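Local coordinates for protein Non-ribosomal peptide synthetase (Methanobrevibacter ruminantium, PDB 6VTJ) that probably carries a peptide on its phosphopantetheine-bearing carrier domain and releases it reductively through a Rossmann-type, NAD(P)H-dependent reductase domain, at residues N320-Y325 against N337-N342; V361-I366 against H392-R397; G328-N333 against D482-F487. All coordinates share one frame; numbering follows the deposited sequence.

In the fold
Contacts 1 and 3 share the chain that runs from strand 313-322 through the following loop to helix 338-349, while contact 2 joins the neighbouring strand 360-365 to the short strand 394-395. Contacts 1 and 2 thus reach the same sheet, and their centres lie about 9 Å apart; N320 N donates to D362 OD2 between them. Contact 2 is buried and is the one held by strand hydrogen bonds. Contact 1, partly buried, has a water bridge, a ring under an amide and the phosphopantetheine arm. Contact 3, also buried, rests on one tyrosine ring against a loop backbone, and meets contact 1 where F330 touches L340. Contact 2 lies nested within the chain loop that contact 3 closes.

Contact 1 of 3, residues N320-Y325 against N337-N342; sequences NLMSRY and NAFLNN. With PNS (4'-phosphopantetheine), chain B.
F339 and N320 meet as ring and amide: N320 ND2 stands 3.5 Å above the plane of the F339 ring, over its centre, and the amide plane is turned 71° from the ring. A fully extended first torsion (chi1 -180°) swings the N320 amide out onto that face from the irregular part of strand 313-322. The M322 side chain approaches the same ring obliquely, bent at chi2 and chi3, which carries SD to 4.9 Å from the F339 ring centroid, a Met-aromatic contact, and sets CE 4.0 Å from L340 CG. The same methyl lies 3.4 Å from N337 OD1 and also touches F339 CD2, so one carbon meets the N-cap residue and two residues of the first turn.

Polar links run through N337. Its OD1 accepts from L340 N at 2.9 Å, on a lone pair in the carbonyl plane, a capping bond from the N-cap position of helix 338-349. The amide's other end, ND2, donates to a water (3.0 Å) that donates to N320 OD1 (2.7 Å), so strand and cap are joined without a direct bond.

At the first turn A338 N gives a nearly straight bond, 173° at the hydrogen, to PNS O40 at 3.0 Å. K222 and H223 also bind the cofactor. The capped helix N-terminus facing a carbonyl of the phosphopantetheine arm is part of the pocket that receives the carrier domain's prosthetic group in this Rossmann-type reductase.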
loop_
_atom_site.group_PDB
_atom_site.type_symbol
_atom_site.label_atom_id
_atom_site.label_comp_id
_atom_site.label_asym_id
_atom_site.label_seq_id
_atom_site.Cartn_x
_atom_site.Cartn_y
_atom_site.Cartn_z
ATOM N N ASN A 320 4.455 5.478 -3.542
ATOM C CA ASN A 320 5.547 4.704 -2.943
ATOM C C ASN A 320 6.019 5.439 -1.689
ATOM O O ASN A 320 6.875 6.328 -1.751
ATOM C CB ASN A 320 6.663 4.529 -3.972
ATOM C CG ASN A 320 7.857 3.726 -3.448
ATOM O OD1 ASN A 320 7.721 2.825 -2.619
ATOM N ND2 ASN A 320 9.035 4.047 -3.959
ATOM N N LEU A 321 5.472 5.042 -0.532
ATOM C CA LEU A 321 5.686 5.743 0.734
ATOM C C LEU A 321 7.088 5.456 1.266
ATOM O O LEU A 321 7.359 4.351 1.755
ATOM C CB LEU A 321 4.629 5.332 1.755
ATOM C CG LEU A 321 3.181 5.649 1.381
ATOM C CD1 LEU A 321 2.263 5.314 2.528
ATOM C CD2 LEU A 321 3.017 7.113 0.981
ATOM N N MET A 322 7.949 6.468 1.255
ATOM C CA MET A 322 9.369 6.295 1.546
ATOM C C MET A 322 9.794 7.138 2.752
ATOM O O MET A 322 9.010 7.889 3.339
ATOM C CB MET A 322 10.199 6.638 0.304
ATOM C CG MET A 322 10.173 5.503 -0.735
ATOM S SD MET A 322 11.112 4.066 -0.176
ATOM C CE MET A 322 9.871 2.796 0.197
ATOM N N SER A 323 11.073 7.013 3.093
ATOM C CA SER A 323 11.627 7.590 4.314
ATOM C C SER A 323 11.541 9.111 4.322
ATOM O O SER A 323 11.523 9.766 3.270
ATOM C CB SER A 323 13.089 7.172 4.465
ATOM O OG SER A 323 13.220 5.814 4.120
ATOM N N ARG A 324 11.519 9.664 5.538
ATOM C CA ARG A 324 11.456 11.111 5.724
ATOM C C ARG A 324 12.535 11.815 4.921
ATOM O O ARG A 324 13.687 11.364 4.852
ATOM C CB ARG A 324 11.608 11.491 7.201
ATOM C CG ARG A 324 10.403 11.151 8.045
ATOM C CD ARG A 324 10.340 11.979 9.310
ATOM N NE ARG A 324 11.402 11.659 10.271
ATOM C CZ ARG A 324 11.207 11.020 11.422
ATOM N NH1 ARG A 324 9.991 10.605 11.745
ATOM N NH2 ARG A 324 12.225 10.785 12.252
ATOM N N TYR A 325 12.140 12.927 4.310
ATOM C CA TYR A 325 13.100 13.788 3.633
ATOM C C TYR A 325 14.104 14.383 4.614
ATOM O O TYR A 325 15.302 14.501 4.302
ATOM C CB TYR A 325 12.357 14.900 2.894
ATOM C CG TYR A 325 13.276 15.796 2.099
ATOM C CD1 TYR A 325 13.891 15.333 0.941
ATOM C CD2 TYR A 325 13.539 17.100 2.504
ATOM C CE1 TYR A 325 14.748 16.160 0.197
ATOM C CE2 TYR A 325 14.390 17.934 1.766
ATOM C CZ TYR A 325 14.983 17.462 0.619
ATOM O OH TYR A 325 15.817 18.284 -0.114
ATOM N N ASN A 337 8.773 -3.819 3.268
ATOM C CA ASN A 337 8.481 -3.008 2.091
ATOM C C ASN A 337 8.921 -3.709 0.808
ATOM O O ASN A 337 10.092 -4.078 0.674
ATOM C CB ASN A 337 9.189 -1.656 2.192
ATOM C CG ASN A 337 8.742 -0.709 1.124
ATOM O OD1 ASN A 337 9.368 -0.610 0.060
ATOM N ND2 ASN A 337 7.618 -0.028 1.369
ATOM N N ALA A 338 8.010 -3.808 -0.174
ATOM C CA ALA A 338 8.309 -4.546 -1.401
ATOM C C ALA A 338 9.291 -3.803 -2.307
ATOM O O ALA A 338 10.192 -4.423 -2.892
ATOM C CB ALA A 338 7.014 -4.864 -2.157
ATOM N N PHE A 339 9.137 -2.486 -2.451
ATOM C CA PHE A 339 10.081 -1.713 -3.259
ATOM C C PHE A 339 11.504 -1.844 -2.718
ATOM O O PHE A 339 12.456 -2.099 -3.473
ATOM C CB PHE A 339 9.634 -0.246 -3.291
ATOM C CG PHE A 339 10.656 0.706 -3.855
ATOM C CD1 PHE A 339 10.860 0.799 -5.215
ATOM C CD2 PHE A 339 11.397 1.522 -3.020
ATOM C CE1 PHE A 339 11.795 1.683 -5.728
ATOM C CE2 PHE A 339 12.321 2.393 -3.531
ATOM C CZ PHE A 339 12.512 2.479 -4.890
ATOM N N LEU A 340 11.668 -1.692 -1.404
ATOM C CA LEU A 340 13.005 -1.801 -0.834
ATOM C C LEU A 340 13.529 -3.230 -0.902
ATOM O O LEU A 340 14.719 -3.423 -1.096
ATOM C CB LEU A 340 13.020 -1.282 0.608
ATOM C CG LEU A 340 12.880 0.245 0.747
ATOM C CD1 LEU A 340 12.658 0.644 2.185
ATOM C CD2 LEU A 340 14.057 0.991 0.193
ATOM N N ASN A 341 12.676 -4.249 -0.760
ATOM C CA ASN A 341 13.194 -5.617 -0.827
ATOM C C ASN A 341 13.623 -5.978 -2.240
ATOM O O ASN A 341 14.564 -6.759 -2.431
ATOM C CB ASN A 341 12.145 -6.622 -0.319
ATOM C CG ASN A 341 12.041 -6.648 1.198
ATOM O OD1 ASN A 341 13.020 -6.407 1.912
ATOM N ND2 ASN A 341 10.849 -6.930 1.698
ATOM N N ASN A 342 12.937 -5.424 -3.239
ATOM C CA ASN A 342 13.378 -5.561 -4.618
ATOM C C ASN A 342 14.761 -4.943 -4.804
ATOM O O ASN A 342 15.657 -5.564 -5.401
ATOM C CB ASN A 342 12.336 -4.923 -5.540
ATOM C CG ASN A 342 12.880 -4.620 -6.918
ATOM O OD1 ASN A 342 12.886 -5.489 -7.800
HETATM O O23 PNS B . 1.917 -12.254 5.595
HETATM P P24 PNS B . 3.321 -12.258 5.201
HETATM O O26 PNS B . 4.283 -11.872 6.195
HETATM O O27 PNS B . 3.429 -11.126 4.171
HETATM C C28 PNS B . 4.510 -11.006 3.294
HETATM C C29 PNS B . 4.243 -10.034 2.157
HETATM C C30 PNS B . 5.496 -9.919 1.337
HETATM C C31 PNS B . 3.144 -10.584 1.265
HETATM C C32 PNS B . 3.893 -8.652 2.746
HETATM O O33 PNS B . 4.826 -8.345 3.745
HETATM C C34 PNS B . 3.820 -7.553 1.700
HETATM O O35 PNS B . 2.967 -7.615 0.872
HETATM N N36 PNS B . 4.706 -6.559 1.747
HETATM C C37 PNS B . 4.741 -5.427 0.878
HETATM C C38 PNS B . 3.896 -4.267 1.348
HETATM C C39 PNS B . 4.181 -3.017 0.583
HETATM O O40 PNS B . 5.283 -2.715 0.267
HETATM N N41 PNS B . 3.146 -2.293 0.308
HETATM O O HOH W 1 6.264 1.299 -0.999
#

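Contact 2 of 3, residues V361-I366 against H392-R397; sequences VDMSQI and HYISHR
V361 and I394 form an antiparallel hydrogen-bonded pair with CA atoms 5.6 Å apart: V361 N donates to I394 O at 2.8 Å and I394 N returns a bond to V361 O at 3.0 Å. V361 O also receives a CA-H...O contact from Y393 CA. Next to the pair D362 and Y393 bring their CA atoms to 4.7 Å, and one step further a water takes over, accepting from M363 N and donating to H392 O.

The V361 and I394 side chains lie side by side, pointing the same way, with CG1 of each 4.1 Å apart. I394 CG1 sits between its backbone N and carbonyl carbon (chi1 60°), and the chain runs on to put CD1 3.5 Å from M363 CG, across which it passes at about a right angle. L477 of helix 474-485 touches both I394 and M363. The Y393 ring meets D362 obliquely, its CE1 3.9 Å from D362 CB. That leaves the D362 carboxylate to others: OD2 takes the S364 hydroxyl on its anti lone pair at 2.6 Å and accepts from N320 N.

A short edge strand is thus held on by two backbone bonds and a water, while the side-chain contacts across it are mostly apolar; two donors on the one oxygen OD2 would probably favour the charged form of the buried D362 carboxylate.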
loop_
_atom_site.group_PDB
_atom_site.type_symbol
_atom_site.label_atom_id
_atom_site.label_comp_id
_atom_site.label_asym_id
_atom_site.label_seq_id
_atom_site.Cartn_x
_atom_site.Cartn_y
_atom_site.Cartn_z
ATOM N N VAL A 361 10.193 5.477 -10.553
ATOM C CA VAL A 361 9.382 5.431 -9.348
ATOM C C VAL A 361 9.312 6.820 -8.739
ATOM O O VAL A 361 10.241 7.623 -8.866
ATOM C CB VAL A 361 9.932 4.408 -8.331
ATOM C CG1 VAL A 361 11.108 5.012 -7.547
ATOM C CG2 VAL A 361 8.826 3.984 -7.407
ATOM N N ASP A 362 8.174 7.104 -8.104
ATOM C CA ASP A 362 8.067 8.196 -7.151
ATOM C C ASP A 362 8.702 7.791 -5.829
ATOM O O ASP A 362 8.550 6.652 -5.371
ATOM C CB ASP A 362 6.603 8.557 -6.920
ATOM C CG ASP A 362 5.832 7.443 -6.214
ATOM O OD1 ASP A 362 5.620 6.366 -6.825
ATOM O OD2 ASP A 362 5.438 7.642 -5.048
ATOM N N MET A 363 9.446 8.708 -5.234
ATOM C CA MET A 363 9.899 8.550 -3.854
ATOM C C MET A 363 9.116 9.574 -3.041
ATOM O O MET A 363 9.523 10.728 -2.879
ATOM C CB MET A 363 11.395 8.713 -3.734
ATOM C CG MET A 363 12.155 7.783 -4.683
ATOM S SD MET A 363 12.226 6.074 -4.126
ATOM C CE MET A 363 13.340 6.219 -2.725
ATOM N N SER A 364 7.961 9.145 -2.549
ATOM C CA SER A 364 7.055 10.029 -1.820
ATOM C C SER A 364 7.473 10.032 -0.355
ATOM O O SER A 364 7.069 9.169 0.424
ATOM C CB SER A 364 5.618 9.560 -2.008
ATOM O OG SER A 364 5.232 9.662 -3.374
ATOM N N GLN A 365 8.300 11.019 0.012
ATOM C CA GLN A 365 8.830 11.121 1.369
ATOM C C GLN A 365 7.696 11.321 2.372
ATOM O O GLN A 365 6.882 12.243 2.228
ATOM C CB GLN A 365 9.827 12.279 1.446
ATOM C CG GLN A 365 10.955 12.217 0.377
ATOM C CD GLN A 365 10.667 13.061 -0.870
ATOM O OE1 GLN A 365 9.524 13.442 -1.132
ATOM N NE2 GLN A 365 11.718 13.381 -1.626
ATOM N N ILE A 366 7.667 10.466 3.406
ATOM C CA ILE A 366 6.485 10.318 4.266
ATOM C C ILE A 366 6.110 11.626 4.964
ATOM O O ILE A 366 4.916 11.883 5.226
ATOM C CB ILE A 366 6.711 9.172 5.276
ATOM C CG1 ILE A 366 5.402 8.730 5.934
ATOM C CG2 ILE A 366 7.651 9.609 6.358
ATOM C CD1 ILE A 366 4.394 8.106 5.020
ATOM N N HIS A 392 8.636 14.178 -9.150
ATOM C CA HIS A 392 9.999 14.089 -9.689
ATOM C C HIS A 392 10.480 12.634 -9.627
ATOM O O HIS A 392 11.251 12.230 -8.747
ATOM C CB HIS A 392 10.918 15.043 -8.927
ATOM C CG HIS A 392 10.408 16.447 -8.884
ATOM N ND1 HIS A 392 9.968 17.050 -7.720
ATOM C CD2 HIS A 392 10.229 17.359 -9.869
ATOM C CE1 HIS A 392 9.555 18.275 -7.991
ATOM N NE2 HIS A 392 9.701 18.487 -9.288
ATOM N N TYR A 393 10.011 11.834 -10.590
ATOM C CA TYR A 393 10.333 10.409 -10.628
ATOM C C TYR A 393 11.824 10.201 -10.867
ATOM O O TYR A 393 12.466 10.964 -11.596
ATOM C CB TYR A 393 9.572 9.688 -11.740
ATOM C CG TYR A 393 8.058 9.701 -11.653
ATOM C CD1 TYR A 393 7.395 10.122 -10.506
ATOM C CD2 TYR A 393 7.295 9.288 -12.737
ATOM C CE1 TYR A 393 6.009 10.135 -10.448
ATOM C CE2 TYR A 393 5.917 9.290 -12.693
ATOM C CZ TYR A 393 5.277 9.713 -11.546
ATOM O OH TYR A 393 3.910 9.694 -11.503
ATOM N N ILE A 394 12.367 9.154 -10.241
ATOM C CA ILE A 394 13.735 8.718 -10.462
ATOM C C ILE A 394 13.688 7.316 -11.061
ATOM O O ILE A 394 12.639 6.671 -11.106
ATOM C CB ILE A 394 14.582 8.746 -9.170
ATOM C CG1 ILE A 394 14.012 7.834 -8.097
ATOM C CG2 ILE A 394 14.655 10.140 -8.613
ATOM C CD1 ILE A 394 14.901 7.775 -6.863
ATOM N N SER A 395 14.835 6.850 -11.539
ATOM C CA SER A 395 14.930 5.488 -12.048
ATOM C C SER A 395 15.783 4.648 -11.111
ATOM O O SER A 395 16.360 5.148 -10.149
ATOM C CB SER A 395 15.505 5.470 -13.461
ATOM O OG SER A 395 16.898 5.651 -13.406
ATOM N N HIS A 396 15.861 3.348 -11.407
ATOM C CA HIS A 396 16.692 2.480 -10.592
ATOM C C HIS A 396 18.172 2.687 -10.865
ATOM O O HIS A 396 18.995 2.241 -10.065
ATOM C CB HIS A 396 16.296 1.021 -10.793
ATOM C CG HIS A 396 15.060 0.643 -10.036
ATOM N ND1 HIS A 396 13.798 1.034 -10.431
ATOM C CD2 HIS A 396 14.894 -0.050 -8.885
ATOM C CE1 HIS A 396 12.906 0.576 -9.572
ATOM N NE2 HIS A 396 13.543 -0.079 -8.619
ATOM N N ARG A 397 18.525 3.384 -11.943
ATOM C CA ARG A 397 19.903 3.826 -12.100
ATOM C C ARG A 397 20.232 4.901 -11.078
ATOM O O ARG A 397 21.334 4.914 -10.521
ATOM C CB ARG A 397 20.145 4.342 -13.521
ATOM C CG ARG A 397 19.887 3.318 -14.614
ATOM C CD ARG A 397 20.187 3.889 -16.003
ATOM N NE ARG A 397 20.002 2.866 -17.017
ATOM C CZ ARG A 397 18.851 2.636 -17.641
ATOM N NH1 ARG A 397 17.781 3.381 -17.375
ATOM N NH2 ARG A 397 18.770 1.655 -18.529
HETATM O O HOH W 2 9.962 10.951 -6.625
#

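Contact 3 of 3, residues G328-N333 against D482-F487; sequences GVFQKN and DYLNKF
Y483 and G328 bring the two backbones closest, with CA atoms 6.0 Å apart, where an irregular loop passes the last turns of helix 474-485; no direct hydrogen bond crosses between the segments. G328 O lies 3.2 Å from Y483 CB, and the positive phi of G328 (79°) favours glycine.

The Y483 ring reaches toward the loop, its CG trans to the backbone N (chi1 178°), and lies flat against the backbone. V329 CA stands over its centre, 3.9 Å from the centroid and 7° off the normal, a CH-pi contact. F330 N also lies over this face, 3.4 Å from Y483 CE2. V329 CG2 touches Y483 CE1 at 3.8 Å and F330 CB touches Y483 CE2. F487 CE1 lies over the opposite face, toward the rim, so the ring is sandwiched. Water 3, in the plane at the ring's edge, joins Y483 OH (2.5 Å) to Q331 O. Replacing Y483 by an alanine would probably open a gap beneath V329 and F330 and leave the water on Q331 O without its phenolic mate.

Beside the Y483 ring, L484 CD2 comes within 4.2 Å of F330 CD2, and both residues also touch L340. F330 meets F137 edge-to-face. The arrangement is a C-terminal helix laid over the loop between strand 313-322 and helix 338-349; this loop runs on into the phosphopantetheine pocket at T336, N337 and A338.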
loop_
_atom_site.group_PDB
_atom_site.type_symbol
_atom_site.label_atom_id
_atom_site.label_comp_id
_atom_site.label_asym_id
_atom_site.label_seq_id
_atom_site.Cartn_x
_atom_site.Cartn_y
_atom_site.Cartn_z
ATOM N N GLY A 328 15.749 10.760 6.836
ATOM C CA GLY A 328 15.879 9.421 6.283
ATOM C C GLY A 328 15.221 8.314 7.076
ATOM O O GLY A 328 15.437 7.134 6.760
ATOM N N VAL A 329 14.414 8.641 8.078
ATOM C CA VAL A 329 13.837 7.614 8.938
ATOM C C VAL A 329 12.694 6.941 8.197
ATOM O O VAL A 329 11.808 7.616 7.658
ATOM C CB VAL A 329 13.366 8.212 10.276
ATOM C CG1 VAL A 329 12.422 7.257 10.990
ATOM C CG2 VAL A 329 14.552 8.514 11.152
ATOM N N PHE A 330 12.701 5.608 8.201
ATOM C CA PHE A 330 11.715 4.755 7.565
ATOM C C PHE A 330 10.821 4.125 8.634
ATOM O O PHE A 330 10.942 4.421 9.825
ATOM C CB PHE A 330 12.435 3.709 6.704
ATOM C CG PHE A 330 11.523 2.973 5.766
ATOM C CD1 PHE A 330 10.630 3.668 4.956
ATOM C CD2 PHE A 330 11.529 1.586 5.725
ATOM C CE1 PHE A 330 9.781 2.996 4.099
ATOM C CE2 PHE A 330 10.669 0.891 4.886
ATOM C CZ PHE A 330 9.794 1.604 4.054
ATOM N N GLN A 331 9.930 3.228 8.218
ATOM C CA GLN A 331 8.947 2.684 9.150
ATOM C C GLN A 331 9.603 1.729 10.159
ATOM O O GLN A 331 10.689 1.194 9.934
ATOM C CB GLN A 331 7.819 1.975 8.385
ATOM C CG GLN A 331 8.214 0.684 7.723
ATOM C CD GLN A 331 7.327 0.346 6.542
ATOM O OE1 GLN A 331 6.651 1.211 5.983
ATOM N NE2 GLN A 331 7.334 -0.916 6.145
ATOM N N LYS A 332 8.926 1.533 11.300
ATOM C CA LYS A 332 9.428 0.588 12.299
ATOM C C LYS A 332 9.644 -0.801 11.700
ATOM O O LYS A 332 10.687 -1.422 11.926
ATOM C CB LYS A 332 8.478 0.513 13.489
ATOM N N ASN A 333 8.692 -1.295 10.917
ATOM C CA ASN A 333 8.839 -2.606 10.273
ATOM C C ASN A 333 9.473 -2.458 8.890
ATOM O O ASN A 333 8.875 -2.777 7.861
ATOM C CB ASN A 333 7.488 -3.311 10.191
ATOM C CG ASN A 333 6.935 -3.662 11.562
ATOM O OD1 ASN A 333 7.660 -3.632 12.560
ATOM N ND2 ASN A 333 5.649 -4.007 11.619
ATOM N N ASP A 482 21.480 5.425 4.598
ATOM C CA ASP A 482 22.231 5.426 5.850
ATOM C C ASP A 482 21.365 4.849 6.950
ATOM O O ASP A 482 21.809 3.994 7.733
ATOM C CB ASP A 482 22.676 6.834 6.229
ATOM C CG ASP A 482 23.865 7.323 5.420
ATOM O OD1 ASP A 482 24.405 6.575 4.580
ATOM O OD2 ASP A 482 24.255 8.489 5.629
ATOM N N TYR A 483 20.089 5.239 6.952
ATOM C CA TYR A 483 19.213 4.762 8.006
ATOM C C TYR A 483 19.115 3.245 7.944
ATOM O O TYR A 483 19.331 2.548 8.947
ATOM C CB TYR A 483 17.842 5.426 7.885
ATOM C CG TYR A 483 16.879 4.950 8.920
ATOM C CD1 TYR A 483 16.934 5.440 10.216
ATOM C CD2 TYR A 483 15.912 3.997 8.615
ATOM C CE1 TYR A 483 16.049 4.998 11.182
ATOM C CE2 TYR A 483 15.027 3.541 9.581
ATOM C CZ TYR A 483 15.107 4.051 10.862
ATOM O OH TYR A 483 14.228 3.615 11.823
ATOM N N LEU A 484 18.869 2.709 6.749
ATOM C CA LEU A 484 18.698 1.267 6.664
ATOM C C LEU A 484 20.010 0.562 6.964
ATOM O O LEU A 484 20.017 -0.542 7.513
ATOM C CB LEU A 484 18.167 0.870 5.293
ATOM C CG LEU A 484 16.782 1.390 4.920
ATOM C CD1 LEU A 484 16.594 1.216 3.424
ATOM C CD2 LEU A 484 15.682 0.694 5.695
ATOM N N ASN A 485 21.132 1.212 6.679
ATOM C CA ASN A 485 22.394 0.553 6.953
ATOM C C ASN A 485 22.640 0.445 8.448
ATOM O O ASN A 485 23.344 -0.464 8.887
ATOM C CB ASN A 485 23.524 1.294 6.260
ATOM C CG ASN A 485 23.726 0.816 4.848
ATOM O OD1 ASN A 485 23.308 -0.292 4.490
ATOM N ND2 ASN A 485 24.370 1.641 4.033
ATOM N N LYS A 486 22.046 1.343 9.242
ATOM C CA LYS A 486 22.108 1.176 10.694
ATOM C C LYS A 486 21.530 -0.166 11.155
ATOM O O LYS A 486 21.866 -0.640 12.249
ATOM C CB LYS A 486 21.365 2.310 11.406
ATOM C CG LYS A 486 22.085 3.659 11.385
ATOM C CD LYS A 486 21.565 4.575 12.492
ATOM N N PHE A 487 20.663 -0.789 10.362
ATOM C CA PHE A 487 20.115 -2.091 10.712
ATOM C C PHE A 487 20.778 -3.226 9.941
ATOM O O PHE A 487 20.301 -4.364 9.997
ATOM C CB PHE A 487 18.601 -2.085 10.494
ATOM C CG PHE A 487 17.896 -1.079 11.351
ATOM C CD1 PHE A 487 17.781 0.237 10.944
ATOM C CD2 PHE A 487 17.393 -1.441 12.589
ATOM C CE1 PHE A 487 17.156 1.168 11.743
ATOM C CE2 PHE A 487 16.756 -0.510 13.387
ATOM C CZ PHE A 487 16.641 0.797 12.960
HETATM O O HOH W 3 13.003 1.456 11.437
#